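Local coordinates for Non-fluorescent flavoprotein (Photobacterium phosphoreum, PDB 1FVP) that binds flavin mononucleotide carrying a covalently attached myristate, two per subunit of a homodimer, and belongs to the bacterial luciferase family, at residues A[30-42]-A[210-222]. Residues are numbered along the deposited sequence; the frame is centred on the assembly and turned at random.
With FMA (6-(3-tetradecanoic acid) flavine mononucleotide), chain D.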
loop_
_atom_site.group_PDB
_atom_site.type_symbol
_atom_site.label_atom_id
_atom_site.label_comp_id
_atom_site.label_asym_id
_atom_site.label_seq_id
_atom_site.Cartn_x
_atom_site.Cartn_y
_atom_site.Cartn_z
ATOM N N GLU A 30 -18.382 -1.263 1.147
ATOM C CA GLU A 30 -19.207 -0.557 2.133
ATOM C C GLU A 30 -18.327 -0.086 3.291
ATOM O O GLU A 30 -18.542 0.992 3.842
ATOM C CB GLU A 30 -20.273 -1.456 2.750
ATOM C CG GLU A 30 -21.696 -0.919 2.787
ATOM C CD GLU A 30 -21.873 0.310 3.630
ATOM O OE1 GLU A 30 -21.758 0.240 4.844
ATOM O OE2 GLU A 30 -22.145 1.335 2.969
ATOM N N THR A 31 -17.369 -0.950 3.595
ATOM C CA THR A 31 -16.382 -0.735 4.642
ATOM C C THR A 31 -15.573 0.506 4.240
ATOM O O THR A 31 -15.078 1.231 5.103
ATOM C CB THR A 31 -15.378 -1.934 4.858
ATOM O OG1 THR A 31 -16.055 -3.212 4.655
ATOM C CG2 THR A 31 -14.676 -1.901 6.224
ATOM N N LEU A 32 -15.441 0.692 2.934
ATOM C CA LEU A 32 -14.695 1.802 2.329
ATOM C C LEU A 32 -15.578 3.049 2.233
ATOM O O LEU A 32 -15.057 4.179 2.297
ATOM C CB LEU A 32 -14.186 1.402 0.947
ATOM C CG LEU A 32 -13.046 0.425 0.791
ATOM C CD1 LEU A 32 -12.861 0.043 -0.676
ATOM C CD2 LEU A 32 -11.764 1.033 1.331
ATOM N N ARG A 33 -16.872 2.770 2.039
ATOM C CA ARG A 33 -17.828 3.886 1.915
ATOM C C ARG A 33 -17.796 4.730 3.189
ATOM O O ARG A 33 -17.648 5.963 3.122
ATOM C CB ARG A 33 -19.252 3.447 1.589
ATOM C CG ARG A 33 -20.164 4.640 1.282
ATOM C CD ARG A 33 -21.606 4.261 1.199
ATOM N NE ARG A 33 -22.071 3.653 2.429
ATOM C CZ ARG A 33 -22.180 4.312 3.587
ATOM N NH1 ARG A 33 -21.922 5.610 3.706
ATOM N NH2 ARG A 33 -22.531 3.584 4.661
ATOM N N ILE A 34 -17.931 4.035 4.307
ATOM C CA ILE A 34 -17.940 4.689 5.632
ATOM C C ILE A 34 -16.701 5.572 5.728
ATOM O O ILE A 34 -16.758 6.779 5.995
ATOM C CB ILE A 34 -18.044 3.603 6.754
ATOM C CG1 ILE A 34 -19.153 2.626 6.318
ATOM C CG2 ILE A 34 -18.262 4.216 8.149
ATOM C CD1 ILE A 34 -19.554 1.504 7.296
ATOM N N ILE A 35 -15.597 4.883 5.465
ATOM C CA ILE A 35 -14.269 5.520 5.467
ATOM C C ILE A 35 -14.436 6.890 4.808
ATOM O O ILE A 35 -14.315 7.923 5.491
ATOM C CB ILE A 35 -13.220 4.572 4.803
ATOM C CG1 ILE A 35 -12.824 3.447 5.783
ATOM C CG2 ILE A 35 -11.967 5.309 4.264
ATOM C CD1 ILE A 35 -11.996 2.281 5.198
ATOM N N ASP A 36 -14.777 6.893 3.524
ATOM C CA ASP A 36 -14.946 8.158 2.800
ATOM C C ASP A 36 -15.991 9.089 3.399
ATOM O O ASP A 36 -15.575 10.160 3.921
ATOM C CB ASP A 36 -15.033 7.972 1.285
ATOM C CG ASP A 36 -13.672 8.056 0.602
ATOM O OD1 ASP A 36 -13.165 9.147 0.260
ATOM O OD2 ASP A 36 -13.051 6.981 0.387
ATOM N N GLU A 37 -17.265 8.732 3.355
ATOM C CA GLU A 37 -18.325 9.613 3.845
ATOM C C GLU A 37 -18.892 9.494 5.224
ATOM O O GLU A 37 -19.470 10.496 5.741
ATOM C CB GLU A 37 -19.465 9.545 2.802
ATOM C CG GLU A 37 -19.467 8.369 1.846
ATOM C CD GLU A 37 -20.336 8.388 0.627
ATOM O OE1 GLU A 37 -21.516 8.724 0.574
ATOM O OE2 GLU A 37 -19.737 7.991 -0.413
ATOM N N ASP A 38 -18.793 8.375 5.915
ATOM C CA ASP A 38 -19.381 8.203 7.257
ATOM C C ASP A 38 -18.385 8.191 8.407
ATOM O O ASP A 38 -18.747 7.692 9.501
ATOM C CB ASP A 38 -20.270 6.937 7.251
ATOM C CG ASP A 38 -21.461 7.038 6.318
ATOM O OD1 ASP A 38 -21.610 8.040 5.590
ATOM O OD2 ASP A 38 -22.279 6.087 6.300
ATOM N N THR A 39 -17.192 8.710 8.205
ATOM C CA THR A 39 -16.155 8.733 9.255
ATOM C C THR A 39 -15.127 9.800 8.958
ATOM O O THR A 39 -15.344 10.651 8.070
ATOM C CB THR A 39 -15.528 7.293 9.377
ATOM O OG1 THR A 39 -15.574 6.756 8.027
ATOM C CG2 THR A 39 -16.284 6.365 10.318
ATOM N N SER A 40 -14.026 9.776 9.664
ATOM C CA SER A 40 -12.894 10.701 9.558
ATOM C C SER A 40 -11.617 9.892 9.809
ATOM O O SER A 40 -10.914 9.421 8.926
ATOM C CB SER A 40 -12.968 11.819 10.580
ATOM O OG SER A 40 -13.839 12.858 10.207
ATOM N N ILE A 41 -11.382 9.719 11.083
ATOM C CA ILE A 41 -10.274 9.014 11.691
ATOM C C ILE A 41 -9.769 7.827 10.914
ATOM O O ILE A 41 -8.557 7.552 11.143
ATOM C CB ILE A 41 -10.591 8.789 13.210
ATOM C CG1 ILE A 41 -11.537 7.601 13.427
ATOM C CG2 ILE A 41 -11.177 10.110 13.817
ATOM C CD1 ILE A 41 -11.594 7.071 14.886
ATOM N N TYR A 42 -10.528 7.158 10.058
ATOM C CA TYR A 42 -9.885 6.029 9.308
ATOM C C TYR A 42 -9.129 6.720 8.171
ATOM O O TYR A 42 -9.723 7.100 7.135
ATOM C CB TYR A 42 -10.861 4.936 8.877
ATOM C CG TYR A 42 -11.731 4.452 10.023
ATOM C CD1 TYR A 42 -11.227 3.654 11.039
ATOM C CD2 TYR A 42 -13.061 4.842 10.115
ATOM C CE1 TYR A 42 -11.992 3.245 12.119
ATOM C CE2 TYR A 42 -13.836 4.448 11.190
ATOM C CZ TYR A 42 -13.311 3.654 12.180
ATOM O OH TYR A 42 -14.143 3.302 13.205
ATOM N N LYS A 210 -21.672 -3.193 11.736
ATOM C CA LYS A 210 -20.386 -2.658 11.259
ATOM C C LYS A 210 -20.417 -1.161 10.995
ATOM O O LYS A 210 -19.543 -0.439 11.542
ATOM C CB LYS A 210 -19.814 -3.437 10.092
ATOM C CG LYS A 210 -18.803 -2.660 9.255
ATOM C CD LYS A 210 -18.068 -3.565 8.282
ATOM C CE LYS A 210 -18.676 -3.586 6.893
ATOM N NZ LYS A 210 -18.215 -4.813 6.173
ATOM N N LYS A 211 -21.379 -0.680 10.226
ATOM C CA LYS A 211 -21.444 0.775 9.979
ATOM C C LYS A 211 -21.622 1.482 11.317
ATOM O O LYS A 211 -21.094 2.584 11.490
ATOM C CB LYS A 211 -22.522 1.198 8.998
ATOM C CG LYS A 211 -22.842 2.685 8.996
ATOM C CD LYS A 211 -24.102 3.044 8.241
ATOM C CE LYS A 211 -25.331 2.356 8.780
ATOM N NZ LYS A 211 -25.797 2.847 10.109
ATOM N N SER A 212 -22.323 0.868 12.249
ATOM C CA SER A 212 -22.572 1.486 13.561
ATOM C C SER A 212 -21.408 1.416 14.513
ATOM O O SER A 212 -21.224 2.353 15.320
ATOM C CB SER A 212 -23.866 0.973 14.173
ATOM O OG SER A 212 -24.919 1.582 13.414
ATOM N N VAL A 213 -20.653 0.338 14.423
ATOM C CA VAL A 213 -19.467 0.153 15.262
ATOM C C VAL A 213 -18.332 1.024 14.691
ATOM O O VAL A 213 -17.308 1.153 15.370
ATOM C CB VAL A 213 -18.980 -1.299 15.329
ATOM C CG1 VAL A 213 -18.782 -1.725 16.781
ATOM C CG2 VAL A 213 -19.804 -2.276 14.539
ATOM N N MET A 214 -18.522 1.541 13.486
ATOM C CA MET A 214 -17.485 2.366 12.848
ATOM C C MET A 214 -17.693 3.840 13.146
ATOM O O MET A 214 -16.804 4.468 13.742
ATOM C CB MET A 214 -17.320 2.082 11.363
ATOM C CG MET A 214 -16.372 0.912 11.170
ATOM S SD MET A 214 -16.232 0.611 9.381
ATOM C CE MET A 214 -15.142 1.949 8.893
ATOM N N ILE A 215 -18.839 4.367 12.762
ATOM C CA ILE A 215 -19.074 5.795 13.035
ATOM C C ILE A 215 -19.222 6.059 14.520
ATOM O O ILE A 215 -19.195 7.258 14.870
ATOM C CB ILE A 215 -20.131 6.429 12.095
ATOM C CG1 ILE A 215 -21.432 6.824 12.840
ATOM C CG2 ILE A 215 -20.438 5.575 10.836
ATOM C CD1 ILE A 215 -21.703 8.368 12.713
ATOM N N ASP A 216 -19.343 5.054 15.366
ATOM C CA ASP A 216 -19.460 5.298 16.809
ATOM C C ASP A 216 -18.124 5.890 17.323
ATOM O O ASP A 216 -18.102 6.984 17.877
ATOM C CB ASP A 216 -19.680 4.075 17.684
ATOM C CG ASP A 216 -21.126 3.932 18.117
ATOM O OD1 ASP A 216 -21.956 4.470 17.362
ATOM O OD2 ASP A 216 -21.269 3.297 19.187
ATOM N N LEU A 217 -17.162 5.025 17.135
ATOM C CA LEU A 217 -15.750 5.126 17.462
ATOM C C LEU A 217 -15.057 6.331 16.823
ATOM O O LEU A 217 -14.061 6.862 17.331
ATOM C CB LEU A 217 -15.160 3.763 17.050
ATOM C CG LEU A 217 -13.684 3.779 16.715
ATOM C CD1 LEU A 217 -12.893 4.219 17.939
ATOM C CD2 LEU A 217 -13.293 2.355 16.358
ATOM N N ASN A 218 -15.609 6.741 15.698
ATOM C CA ASN A 218 -15.146 7.897 14.925
ATOM C C ASN A 218 -15.437 9.103 15.831
ATOM O O ASN A 218 -14.595 9.900 16.205
ATOM C CB ASN A 218 -15.929 7.983 13.626
ATOM C CG ASN A 218 -15.808 9.359 12.988
ATOM O OD1 ASN A 218 -16.488 10.310 13.400
ATOM N ND2 ASN A 218 -14.942 9.433 11.981
ATOM N N ASN A 219 -16.706 9.142 16.161
ATOM C CA ASN A 219 -17.369 10.141 17.010
ATOM C C ASN A 219 -16.817 10.103 18.435
ATOM O O ASN A 219 -17.087 10.966 19.282
ATOM C CB ASN A 219 -18.875 9.935 16.847
ATOM C CG ASN A 219 -19.340 10.298 15.446
ATOM O OD1 ASN A 219 -20.314 11.066 15.291
ATOM N ND2 ASN A 219 -18.675 9.780 14.421
ATOM N N GLN A 220 -16.009 9.079 18.653
ATOM C CA GLN A 220 -15.330 8.831 19.912
ATOM C C GLN A 220 -13.935 9.471 19.831
ATOM O O GLN A 220 -13.654 10.375 20.638
ATOM C CB GLN A 220 -15.156 7.374 20.323
ATOM C CG GLN A 220 -14.864 7.295 21.812
ATOM C CD GLN A 220 -14.523 5.909 22.272
ATOM O OE1 GLN A 220 -14.212 5.009 21.501
ATOM N NE2 GLN A 220 -14.580 5.754 23.592
ATOM N N VAL A 221 -13.124 9.004 18.904
ATOM C CA VAL A 221 -11.765 9.567 18.760
ATOM C C VAL A 221 -11.876 11.053 18.443
ATOM O O VAL A 221 -11.323 11.903 19.164
ATOM C CB VAL A 221 -10.965 8.773 17.727
ATOM C CG1 VAL A 221 -9.579 9.356 17.509
ATOM C CG2 VAL A 221 -10.892 7.310 18.104
ATOM N N ILE A 222 -12.613 11.376 17.400
ATOM C CA ILE A 222 -12.807 12.765 16.986
ATOM C C ILE A 222 -13.034 13.629 18.220
ATOM O O ILE A 222 -12.703 14.821 18.167
ATOM C CB ILE A 222 -13.922 12.920 15.907
ATOM C CG1 ILE A 222 -13.666 14.223 15.115
ATOM C CG2 ILE A 222 -15.356 12.916 16.490
ATOM C CD1 ILE A 222 -12.366 14.224 14.256
HETATM N N1 FMA D . -3.646 6.746 25.906
HETATM C C2 FMA D . -3.111 7.550 24.986
HETATM O O2 FMA D . -2.047 8.043 24.972
HETATM N N3 FMA D . -3.896 7.900 23.811
HETATM C C4 FMA D . -5.148 7.429 23.646
HETATM O O4 FMA D . -5.765 7.754 22.655
HETATM C C4A FMA D . -5.704 6.573 24.647
HETATM N N5 FMA D . -6.908 6.062 24.587
HETATM C C5A FMA D . -7.484 5.258 25.494
HETATM C C6 FMA D . -8.776 4.760 25.343
HETATM C C7 FMA D . -9.276 3.944 26.327
HETATM C C7M FMA D . -10.712 3.314 26.268
HETATM C C8 FMA D . -8.502 3.605 27.498
HETATM C C8M FMA D . -9.005 2.724 28.594
HETATM C C9 FMA D . -7.228 4.120 27.615
HETATM C C9A FMA D . -6.670 4.927 26.668
HETATM N N10 FMA D . -5.392 5.469 26.725
HETATM C C10 FMA D . -4.837 6.272 25.818
HETATM C C1B FMA D . -4.498 5.152 27.925
HETATM C C2B FMA D . -2.940 5.190 27.619
HETATM O O2B FMA D . -2.526 3.938 28.135
HETATM C C3B FMA D . -2.320 6.379 28.319
HETATM O "O3'" FMA D . -3.272 7.354 28.601
HETATM C C4B FMA D . -1.145 7.038 27.589
HETATM O "O4'" FMA D . -0.071 6.062 27.339
HETATM C C5B FMA D . -0.550 8.191 28.443
HETATM O "O5'" FMA D . 0.940 7.831 28.665
HETATM P P FMA D . 1.747 7.795 30.023
HETATM O O1P FMA D . 1.756 9.324 30.375
HETATM O O2P FMA D . 0.983 7.009 30.972
HETATM O O3P FMA D . 2.950 7.159 29.786
HETATM C "C1'" FMA D . -11.237 6.867 23.624
HETATM O "O1'" FMA D . -12.072 6.105 24.247
HETATM O "O2'" FMA D . -11.603 7.992 23.271
HETATM C "C2'" FMA D . -9.821 6.613 24.023
HETATM C "C3'" FMA D . -9.509 5.113 24.117
HETATM C "C4'" FMA D . -8.889 4.682 22.822
HETATM C "C5'" FMA D . -9.747 4.087 21.732
HETATM C "C6'" FMA D . -9.145 2.858 21.098
HETATM C "C7'" FMA D . -9.610 2.650 19.664
HETATM C "C8'" FMA D . -10.352 1.412 19.386
HETATM C "C9'" FMA D . -9.609 0.173 18.917
HETATM C C11 FMA D . -10.414 -1.086 19.028
HETATM C C12 FMA D . -11.869 -1.135 18.736
HETATM C C13 FMA D . -12.587 -2.443 18.745
HETATM C C14 FMA D . -14.038 -2.429 18.386
HETATM C C15 FMA D . -14.836 -1.314 19.002
#
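Met214 reaches Tyr42 through a side chain that runs extended through CG to SD, then bends at its last torsion (chi3 77°), laying CE over one face of the tyrosine ring. This CH-pi contact, 4.0 Å from CE to the Tyr42 ring centroid, is also a Met-aromatic pair, with SD oblique to the ring. With CG of Tyr42 anti to its own carbonyl carbon (chi1 -50°), the phenol points across the axis of helix 207-227, and its OH donates to Met214 O at 3.0 Å. The hydroxyl comes in well off the C=O direction (C=O...donor angle 111°) and tilted from the carbonyl plane; Met214 O also accepts the helical N-H of Asn218. Leu217 CD2 lies at the ring edge, 3.4 Å from Tyr42 OH.

Towards the N-terminal ends, Ile34 CD1 lies against Lys211 CB at 3.4 Å, while its CG2 branch meets Ile215 CG2. The aliphatic part of Lys211 fits as a knob among Glu30, Arg33, Ile34 and Asp38; its amino end turns away from the salt-bridge network in which Arg33 links the two acids. Past the helix end, Ile41 CD1 packs against Val221 CG2. Lys210 NZ donates to Thr31 OG1 at 3.1 Å; that hydroxyl also bonds Glu202.

The helices, roughly parallel, are neighbours on the outside of the beta/alpha fold, and Tyr42 leads into strand 42-48. Gln220 NE2 approaches a carboxylate oxygen of the flavin's fatty acid, O1', at 2.6 Å. The contact is therefore chiefly an apolar seam around Met214 and Ile41, with the buried phenol hydroxyl satisfied by a main-chain carbonyl and the charges gathered at one end.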